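Local coordinates for protein short chain dehydrogenase (Salmonella typhi, PDB 3G1T) that probably acts as an NAD(P)-dependent oxidoreductase of the short-chain dehydrogenase family, although its substrate is not established, at residues D24-E29 / I195-T200; D86-H91 / L138-K143; V180-Y185 / R237-T242. All blocks are in the same frame, centred on the assembly; numbering follows the deposited sequence. Where two conformers were deposited one is given.

Contact 1 of 3, residues D24-E29 / I195-T200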
loop_
_atom_site.group_PDB
_atom_site.type_symbol
_atom_site.label_atom_id
_atom_site.label_comp_id
_atom_site.label_asym_id
_atom_site.label_seq_id
_atom_site.Cartn_x
_atom_site.Cartn_y
_atom_site.Cartn_z
ATOM N N ASP A 24 -24.413 5.768 -2.238
ATOM C CA ASP A 24 -24.787 6.317 -0.952
ATOM C C ASP A 24 -23.613 7.061 -0.349
ATOM O O ASP A 24 -22.542 7.205 -0.983
ATOM C CB ASP A 24 -25.261 5.198 0.012
ATOM C CG ASP A 24 -24.280 4.063 0.115
ATOM O OD1 ASP A 24 -23.049 4.290 0.127
ATOM O OD2 ASP A 24 -24.752 2.908 0.202
ATOM N N GLY A 25 -23.827 7.608 0.835
ATOM C CA GLY A 25 -22.758 8.207 1.605
ATOM C C GLY A 25 -22.099 9.394 0.906
ATOM O O GLY A 25 -22.768 10.181 0.270
ATOM N N ILE A 26 -20.780 9.490 1.058
ATOM C CA ILE A 26 -20.054 10.659 0.599
ATOM C C ILE A 26 -20.080 10.706 -0.941
ATOM O O ILE A 26 -20.172 11.792 -1.552
ATOM C CB ILE A 26 -18.577 10.575 1.106
ATOM C CG1 ILE A 26 -18.544 10.795 2.615
ATOM C CG2 ILE A 26 -17.759 11.662 0.427
ATOM C CD1 ILE A 26 -17.237 10.411 3.263
ATOM N N GLY A 27 -20.023 9.512 -1.553
ATOM C CA GLY A 27 -20.094 9.381 -3.062
ATOM C C GLY A 27 -21.400 9.904 -3.648
ATOM O O GLY A 27 -21.428 10.729 -4.568
ATOM N N ARG A 28 -22.517 9.471 -3.096
ATOM C CA ARG A 28 -23.810 10.052 -3.482
ATOM C C ARG A 28 -23.907 11.577 -3.254
ATOM O O ARG A 28 -24.401 12.316 -4.160
ATOM C CB ARG A 28 -24.904 9.336 -2.676
ATOM C CG ARG A 28 -26.238 9.994 -2.756
ATOM C CD ARG A 28 -27.247 9.236 -1.835
ATOM N NE ARG A 28 -28.550 9.847 -2.005
ATOM C CZ ARG A 28 -28.941 10.931 -1.335
ATOM N NH1 ARG A 28 -28.120 11.492 -0.444
ATOM N NH2 ARG A 28 -30.172 11.452 -1.538
ATOM N N GLU A 29 -23.440 12.051 -2.072
ATOM C CA GLU A 29 -23.374 13.496 -1.762
ATOM C C GLU A 29 -22.564 14.271 -2.772
ATOM O O GLU A 29 -22.973 15.321 -3.243
ATOM C CB GLU A 29 -22.792 13.779 -0.367
ATOM C CG GLU A 29 -23.170 15.155 0.184
ATOM C CD GLU A 29 -24.690 15.288 0.465
ATOM O OE1 GLU A 29 -25.339 14.264 0.741
ATOM O OE2 GLU A 29 -25.215 16.397 0.438
ATOM N N ILE A 195 -8.142 13.141 -0.688
ATOM C CA ILE A 195 -9.006 13.719 0.392
ATOM C C ILE A 195 -9.224 12.699 1.533
ATOM O O ILE A 195 -9.570 11.520 1.264
ATOM C CB ILE A 195 -10.397 14.150 -0.162
ATOM C CG1 ILE A 195 -10.268 15.358 -1.071
ATOM C CG2 ILE A 195 -11.413 14.521 1.039
ATOM C CD1 ILE A 195 -11.598 16.068 -1.388
ATOM N N ASN A 196 -8.982 13.160 2.763
ATOM C CA ASN A 196 -9.342 12.410 4.002
ATOM C C ASN A 196 -10.646 13.000 4.540
ATOM O O ASN A 196 -10.612 14.097 5.108
ATOM C CB ASN A 196 -8.230 12.541 5.035
ATOM C CG ASN A 196 -8.666 12.024 6.426
ATOM O OD1 ASN A 196 -9.553 11.180 6.516
ATOM N ND2 ASN A 196 -8.096 12.597 7.505
ATOM N N PRO A 197 -11.785 12.277 4.405
ATOM C CA PRO A 197 -13.010 12.952 4.839
ATOM C C PRO A 197 -13.024 13.211 6.346
ATOM O O PRO A 197 -13.782 14.068 6.778
ATOM C CB PRO A 197 -14.150 12.000 4.446
ATOM C CG PRO A 197 -13.554 10.721 4.177
ATOM C CD PRO A 197 -12.051 10.928 3.905
ATOM N N GLY A 198 -12.197 12.502 7.126
ATOM C CA GLY A 198 -12.282 12.607 8.618
ATOM C C GLY A 198 -13.529 11.844 9.037
ATOM O O GLY A 198 -14.274 11.273 8.194
ATOM N N GLY A 199 -13.746 11.814 10.338
ATOM C CA GLY A 199 -14.948 11.128 10.870
ATOM C C GLY A 199 -16.265 11.753 10.369
ATOM O O GLY A 199 -16.612 12.870 10.766
ATOM N N THR A 200 -17.013 11.005 9.554
ATOM C CA THR A 200 -18.216 11.576 8.920
ATOM C C THR A 200 -19.325 10.592 9.129
ATOM O O THR A 200 -19.060 9.374 9.258
ATOM C CB THR A 200 -17.944 11.796 7.381
ATOM O OG1 THR A 200 -16.780 12.615 7.231
ATOM C CG2 THR A 200 -19.116 12.435 6.640
#
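Ile26, within the glycine-rich TGxxxGxG turn of the Rossmann fold, meets Pro197 of the Asn-Pro-Gly sequence after strand 190-196; in relatives these two motifs line the dinucleotide cleft, and they probably do so here. The touch is made by the far end of the isoleucine. Its CD1 meets the CB-CG side of the proline, 3.7 Å from Pro197 CB and 3.8 Å from Pro197 CG, and the two side chains cross at about a right angle. A chi1 of -71° sets CG1 opposite the carbonyl carbon of Ile26, and the nearly extended second torsion carries CD1 clear of the helix, enough to span backbones whose nearest CA atoms, Ile26 and Pro197, stand 8.5 Å apart. The methyl CG2 of Thr200 approaches the same carbon more loosely, at 4.4 Å from Ile26 CD1.

Two internal bonds help shape 195-200. Asn196 OD1 accepts from Gly198 N at 3.0 Å, an Asx turn whose donor lies well above the carbonyl plane, while Thr200 OG1 donates to Gly198 O at 3.0 Å. The same hydroxyl has a weak second bond to Gln246, and the methyl CG2 of Thr200 faces Ile26. A positive phi of 74° at Gly198, easy for glycine, lets the chain turn here.

Tyr227 of helix 224-231 also packs on Ile26, and Ile223 just ahead of that helix covers Pro197 and Thr200. Strand 147-152 reaches Pro197 through Thr152, and Asp244 of strand 242-244 binds Asn196 ND2. The contact thus ties helix 25-36, near its N-terminal end, to the loop leaving strand 190-196, beside helix 224-231.

Contact 2 of 3, residues D86-H91 / L138-K143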
loop_
_atom_site.group_PDB
_atom_site.type_symbol
_atom_site.label_atom_id
_atom_site.label_comp_id
_atom_site.label_asym_id
_atom_site.label_seq_id
_atom_site.Cartn_x
_atom_site.Cartn_y
_atom_site.Cartn_z
ATOM N N ASP A 86 -14.239 3.130 -22.623
ATOM C CA ASP A 86 -14.779 3.090 -24.002
ATOM C C ASP A 86 -16.216 3.587 -24.037
ATOM O O ASP A 86 -16.594 4.356 -24.905
ATOM C CB ASP A 86 -14.731 1.660 -24.553
ATOM C CG ASP A 86 -13.334 1.228 -25.017
ATOM O OD1 ASP A 86 -13.169 0.020 -25.368
ATOM O OD2 ASP A 86 -12.412 2.081 -25.059
ATOM N N ARG A 87 -17.012 3.184 -23.059
ATOM C CA ARG A 87 -18.381 3.693 -23.022
ATOM C C ARG A 87 -18.511 5.168 -22.686
ATOM O O ARG A 87 -19.412 5.854 -23.211
ATOM C CB ARG A 87 -19.223 2.826 -22.106
ATOM C CG ARG A 87 -19.577 1.545 -22.800
ATOM C CD ARG A 87 -20.286 0.612 -21.896
ATOM N NE ARG A 87 -21.615 1.136 -21.632
ATOM C CZ ARG A 87 -22.477 0.574 -20.807
ATOM N NH1 ARG A 87 -22.170 -0.562 -20.190
ATOM N NH2 ARG A 87 -23.652 1.159 -20.613
ATOM N N ILE A 88 -17.623 5.667 -21.812
ATOM C CA ILE A 88 -17.599 7.103 -21.559
ATOM C C ILE A 88 -17.112 7.826 -22.804
ATOM O O ILE A 88 -17.684 8.847 -23.181
ATOM C CB ILE A 88 -16.769 7.481 -20.268
ATOM C CG1 ILE A 88 -17.496 6.955 -19.042
ATOM C CG2 ILE A 88 -16.580 9.005 -20.167
ATOM C CD1 ILE A 88 -16.634 6.754 -17.828
ATOM N N ALA A 89 -16.060 7.310 -23.455
ATOM C CA ALA A 89 -15.472 7.977 -24.635
ATOM C C ALA A 89 -16.491 8.117 -25.799
ATOM O O ALA A 89 -16.376 9.011 -26.651
ATOM C CB ALA A 89 -14.213 7.283 -25.101
ATOM N N ALA A 90 -17.491 7.249 -25.794
ATOM C CA ALA A 90 -18.499 7.226 -26.878
ATOM C C ALA A 90 -19.561 8.292 -26.671
ATOM O O ALA A 90 -20.233 8.716 -27.630
ATOM C CB ALA A 90 -19.124 5.842 -26.999
ATOM N N HIS A 91 -19.749 8.712 -25.422
ATOM C CA HIS A 91 -20.740 9.743 -25.088
ATOM C C HIS A 91 -20.155 11.119 -24.785
ATOM O O HIS A 91 -20.883 12.125 -24.850
ATOM C CB HIS A 91 -21.621 9.265 -23.924
ATOM C CG HIS A 91 -22.630 8.214 -24.313
ATOM N ND1 HIS A 91 -23.467 8.345 -25.404
ATOM C CD2 HIS A 91 -22.954 7.029 -23.739
ATOM C CE1 HIS A 91 -24.263 7.290 -25.485
ATOM N NE2 HIS A 91 -23.971 6.473 -24.485
ATOM N N LEU A 138 -7.119 7.579 -17.836
ATOM C CA LEU A 138 -6.099 8.667 -18.000
ATOM C C LEU A 138 -6.172 9.384 -19.363
ATOM O O LEU A 138 -6.074 10.618 -19.422
ATOM C CB LEU A 138 -4.685 8.133 -17.797
ATOM C CG LEU A 138 -4.337 7.891 -16.307
ATOM C CD1 LEU A 138 -3.004 7.101 -16.220
ATOM C CD2 LEU A 138 -4.339 9.108 -15.457
ATOM N N PRO A 139 -6.399 8.625 -20.487
ATOM C CA PRO A 139 -6.512 9.395 -21.747
ATOM C C PRO A 139 -7.662 10.441 -21.771
ATOM O O PRO A 139 -7.439 11.580 -22.184
ATOM C CB PRO A 139 -6.754 8.311 -22.809
ATOM C CG PRO A 139 -6.007 7.109 -22.248
ATOM C CD PRO A 139 -6.499 7.183 -20.739
ATOM N N LEU A 140 -8.816 10.096 -21.188
ATOM C CA LEU A 140 -9.938 10.997 -21.153
ATOM C C LEU A 140 -9.669 12.144 -20.223
ATOM O O LEU A 140 -10.043 13.265 -20.534
ATOM C CB LEU A 140 -11.190 10.278 -20.657
ATOM C CG LEU A 140 -11.971 9.544 -21.766
ATOM C CD1 LEU A 140 -12.900 8.454 -21.203
ATOM C CD2 LEU A 140 -12.838 10.510 -22.641
ATOM N N LEU A 141 -8.933 11.877 -19.158
ATOM C CA LEU A 141 -8.581 12.932 -18.236
ATOM C C LEU A 141 -7.643 13.937 -18.843
ATOM O O LEU A 141 -7.740 15.146 -18.547
ATOM C CB LEU A 141 -7.992 12.370 -16.946
ATOM C CG LEU A 141 -8.957 11.888 -15.882
ATOM C CD1 LEU A 141 -8.309 10.916 -14.835
ATOM C CD2 LEU A 141 -9.598 13.138 -15.179
ATOM N N LEU A 142 -6.734 13.437 -19.708
ATOM C CA LEU A 142 -5.797 14.345 -20.392
ATOM C C LEU A 142 -6.416 15.245 -21.466
ATOM O O LEU A 142 -5.814 16.234 -21.913
ATOM C CB LEU A 142 -4.619 13.571 -20.928
ATOM C CG LEU A 142 -3.607 13.107 -19.867
ATOM C CD1 LEU A 142 -2.790 12.008 -20.610
ATOM C CD2 LEU A 142 -2.752 14.203 -19.281
ATOM N N LYS A 143 -7.621 14.896 -21.911
ATOM C CA LYS A 143 -8.388 15.764 -22.810
ATOM C C LYS A 143 -8.979 17.006 -22.105
ATOM O O LYS A 143 -9.436 17.959 -22.796
ATOM C CB LYS A 143 -9.510 14.964 -23.503
ATOM C CG LYS A 143 -9.131 13.767 -24.420
ATOM C CD LYS A 143 -8.165 14.137 -25.552
ATOM C CE LYS A 143 -8.843 14.267 -26.886
ATOM N NZ LYS A 143 -7.792 14.617 -27.948
#
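Ile88 and Leu140 meet because their first torsions send branches toward each other between helices 78-91 and 116-142: in Ile88 chi1 of -67° leaves CG2 opposite the backbone N, while in Leu140 chi1 of -86° swings CG away from its own carbonyl carbon. A second torsion of 160° then extends Leu140 CD1 to the neighbouring helix. There Leu140 CD1 lies 3.9 Å from Ile88 CG2, and Ile88 CB is 4.1 Å from Leu140 CD1.

The leucine fork also lies along the backbone of the helix. Leu140 CD1 is 4.0 Å from Ala89 N, and Leu140 CD2 is 4.2 Å from Ala89 CA, so one methyl settles against the start of the alanine and the other against its middle. The small Ala89 side chain adds only a light touch, CB to Leu140 CD1 at 4.3 Å. Here the backbones are close, Ala89 CA and Leu140 CA being 7.2 Å apart. The contact is apolar, with a buried flank at Ile88 and a solvent-exposed one at Ala89.

Leu95, in the loop leading to strand 97-99, packs on both Ile88 and Leu140, and its backbone is hydrogen-bonded to that of Leu140. Phe69 of strand 67-70 lies under Ile88 from the sheet.

Such leucine, isoleucine and alanine packing between the C-terminal turns of adjacent helices is in keeping with a Rossmann fold, in which helices 78-91 and 116-142 lie side by side on one face of the parallel sheet.

Contact 3 of 3, residues V180-Y185 / R237-T242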
loop_
_atom_site.group_PDB
_atom_site.type_symbol
_atom_site.label_atom_id
_atom_site.label_comp_id
_atom_site.label_asym_id
_atom_site.label_seq_id
_atom_site.Cartn_x
_atom_site.Cartn_y
_atom_site.Cartn_z
ATOM N N VAL A 180 2.867 9.051 -6.983
ATOM C CA VAL A 180 3.489 8.622 -8.311
ATOM C C VAL A 180 2.783 9.354 -9.457
ATOM O O VAL A 180 3.441 9.956 -10.338
ATOM C CB VAL A 180 3.484 7.120 -8.501
ATOM C CG1 VAL A 180 4.003 6.691 -9.940
ATOM C CG2 VAL A 180 4.434 6.517 -7.443
ATOM N N LEU A 181 1.434 9.251 -9.478
ATOM C CA LEU A 181 0.631 9.870 -10.524
ATOM C C LEU A 181 0.838 11.392 -10.574
ATOM O O LEU A 181 1.052 11.985 -11.663
ATOM C CB LEU A 181 -0.897 9.601 -10.237
ATOM C CG LEU A 181 -1.265 8.200 -10.569
ATOM C CD1 LEU A 181 -2.546 7.768 -9.812
ATOM C CD2 LEU A 181 -1.536 7.982 -12.084
ATOM N N ALA A 182 0.841 12.016 -9.386
ATOM C CA ALA A 182 0.954 13.467 -9.326
ATOM C C ALA A 182 2.310 13.832 -9.916
ATOM O O ALA A 182 2.382 14.813 -10.682
ATOM C CB ALA A 182 0.913 13.904 -7.857
ATOM N N ASP A 183 3.371 13.104 -9.508
ATOM C CA ASP A 183 4.757 13.399 -10.121
ATOM C C ASP A 183 4.779 13.196 -11.608
ATOM O O ASP A 183 5.335 14.026 -12.341
ATOM C CB ASP A 183 5.800 12.519 -9.478
ATOM C CG ASP A 183 7.264 13.071 -9.694
ATOM O OD1 ASP A 183 7.500 14.306 -9.555
ATOM O OD2 ASP A 183 8.160 12.279 -9.857
ATOM N N GLU A 184 4.092 12.208 -12.122
ATOM C CA GLU A 184 4.122 11.972 -13.568
ATOM C C GLU A 184 3.407 13.019 -14.401
ATOM O O GLU A 184 3.705 13.122 -15.613
ATOM C CB GLU A 184 3.516 10.617 -13.919
ATOM C CG GLU A 184 4.442 9.462 -13.302
ATOM C CD GLU A 184 3.991 8.054 -13.667
ATOM O OE1 GLU A 184 2.952 7.814 -14.324
ATOM O OE2 GLU A 184 4.696 7.069 -13.297
ATOM N N TYR A 185 2.460 13.730 -13.776
ATOM C CA TYR A 185 1.600 14.712 -14.488
ATOM C C TYR A 185 1.933 16.140 -14.081
ATOM O O TYR A 185 1.269 17.051 -14.499
ATOM C CB TYR A 185 0.097 14.384 -14.400
ATOM C CG TYR A 185 -0.163 13.095 -15.191
ATOM C CD1 TYR A 185 -0.266 13.156 -16.586
ATOM C CD2 TYR A 185 -0.290 11.800 -14.541
ATOM C CE1 TYR A 185 -0.466 11.959 -17.330
ATOM C CE2 TYR A 185 -0.520 10.635 -15.255
ATOM C CZ TYR A 185 -0.579 10.707 -16.633
ATOM O OH TYR A 185 -0.716 9.509 -17.292
ATOM N N ARG A 237 -3.510 24.881 -9.168
ATOM C CA ARG A 237 -2.047 24.808 -8.953
ATOM C C ARG A 237 -1.562 23.742 -7.944
ATOM O O ARG A 237 -0.336 23.728 -7.606
ATOM C CB ARG A 237 -1.552 26.180 -8.479
ATOM C CG ARG A 237 -1.642 27.208 -9.650
ATOM C CD ARG A 237 -1.518 28.726 -9.285
ATOM N NE ARG A 237 -2.467 29.236 -8.271
ATOM C CZ ARG A 237 -3.801 29.481 -8.381
ATOM N NH1 ARG A 237 -4.552 29.220 -9.488
ATOM N NH2 ARG A 237 -4.425 29.982 -7.294
ATOM N N LYS A 238 -2.508 22.939 -7.430
ATOM C CA LYS A 238 -2.215 22.020 -6.306
ATOM C C LYS A 238 -2.274 20.596 -6.827
ATOM O O LYS A 238 -3.263 20.177 -7.432
ATOM C CB LYS A 238 -3.240 22.180 -5.112
ATOM C CG LYS A 238 -3.390 23.599 -4.654
ATOM C CD LYS A 238 -2.470 23.875 -3.518
ATOM C CE LYS A 238 -2.477 25.382 -3.120
ATOM N NZ LYS A 238 -3.672 25.908 -2.316
ATOM N N THR A 239 -1.152 19.870 -6.619
ATOM C CA THR A 239 -1.087 18.470 -7.019
ATOM C C THR A 239 -0.117 17.794 -6.079
ATOM O O THR A 239 0.728 18.438 -5.487
ATOM C CB THR A 239 -0.680 18.290 -8.484
ATOM O OG1 THR A 239 -0.900 16.950 -8.941
ATOM C CG2 THR A 239 0.819 18.681 -8.704
ATOM N N GLY A 240 -0.281 16.496 -5.953
ATOM C CA GLY A 240 0.545 15.703 -5.051
ATOM C C GLY A 240 0.239 15.823 -3.567
ATOM O O GLY A 240 1.044 15.333 -2.772
ATOM N N MET A 241 -0.874 16.438 -3.206
ATOM C CA MET A 241 -1.133 16.778 -1.794
ATOM C C MET A 241 -2.248 15.898 -1.226
ATOM O O MET A 241 -3.042 15.374 -1.975
ATOM C CB MET A 241 -1.534 18.255 -1.642
ATOM C CG MET A 241 -0.407 19.229 -2.047
ATOM S SD MET A 241 -0.789 20.992 -2.105
ATOM C CE MET A 241 -1.244 21.379 -0.419
ATOM N N THR A 242 -2.306 15.818 0.097
ATOM C CA THR A 242 -3.393 15.084 0.737
ATOM C C THR A 242 -4.047 16.049 1.731
ATOM O O THR A 242 -3.366 16.681 2.535
ATOM C CB THR A 242 -2.837 13.716 1.340
ATOM O OG1 THR A 242 -3.998 13.033 1.952
ATOM C CG2 THR A 242 -1.721 13.943 2.337
HETATM O O HOH W 1 0.027 16.285 -11.283
#
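Ala182 CB presses onto the backbone of Gly240, 3.4 Å from its CA and equally close to its N, tighter than usual van der Waals contact for the carbon pair. Beside it Thr239 OG1 lies 3.7 Å from Ala182 CB. With chi1 at -167°, this hydroxyl stands across from its own backbone N and is turned to the helix.

One water joins the two sides: it appears to donate to Ala182 O at 2.8 Å and is hydrogen-bonded to Thr239 OG1 at 2.6 Å. The hydroxyl also accepts from Val192 N of strand 190-196, so both the water and the strand fix its rotation. Gly240 turns with positive phi (75°) and bonds to the backbone of Val192, while Asn193 holds Lys238 O and Met241 N.

Asp183 and Glu184, the next residues of the helix, bond to backbone N atoms of Met111, Ala162 and Asn163 of the second subunit. Helix 165-185 therefore has a loop at Ala182 and a dimer partner at the neighbouring positions, an arrangement consistent with the interface helix of short-chain dehydrogenases, here packed on the turn into 242-244, the outermost strand of the Rossmann sheet within this chain.

All three contacts are partly buried, each with one buried residue (Thr200, Ile88 and Ala182); only contact 2 includes an exposed touching residue, Ala89. From contact centre to chain centre, contact 1 lies nearest, about 9 Å, against about 17 and 16 Å for contacts 2 and 3. Contacts 2 and 3 touch: Tyr185, near the C-terminal end of helix 165-185, packs on Leu138 through its hydroxyl oxygen and on Leu142 through its ring. Strand 190-196 supplies 195-200 to contact 1 and backs the loop of contact 3. Chemistry follows position: methyl on proline beside the probable cofactor cleft, aliphatic helix packing in contact 2, and a tight alanine-glycine fit with a bridging water near the dimer interface.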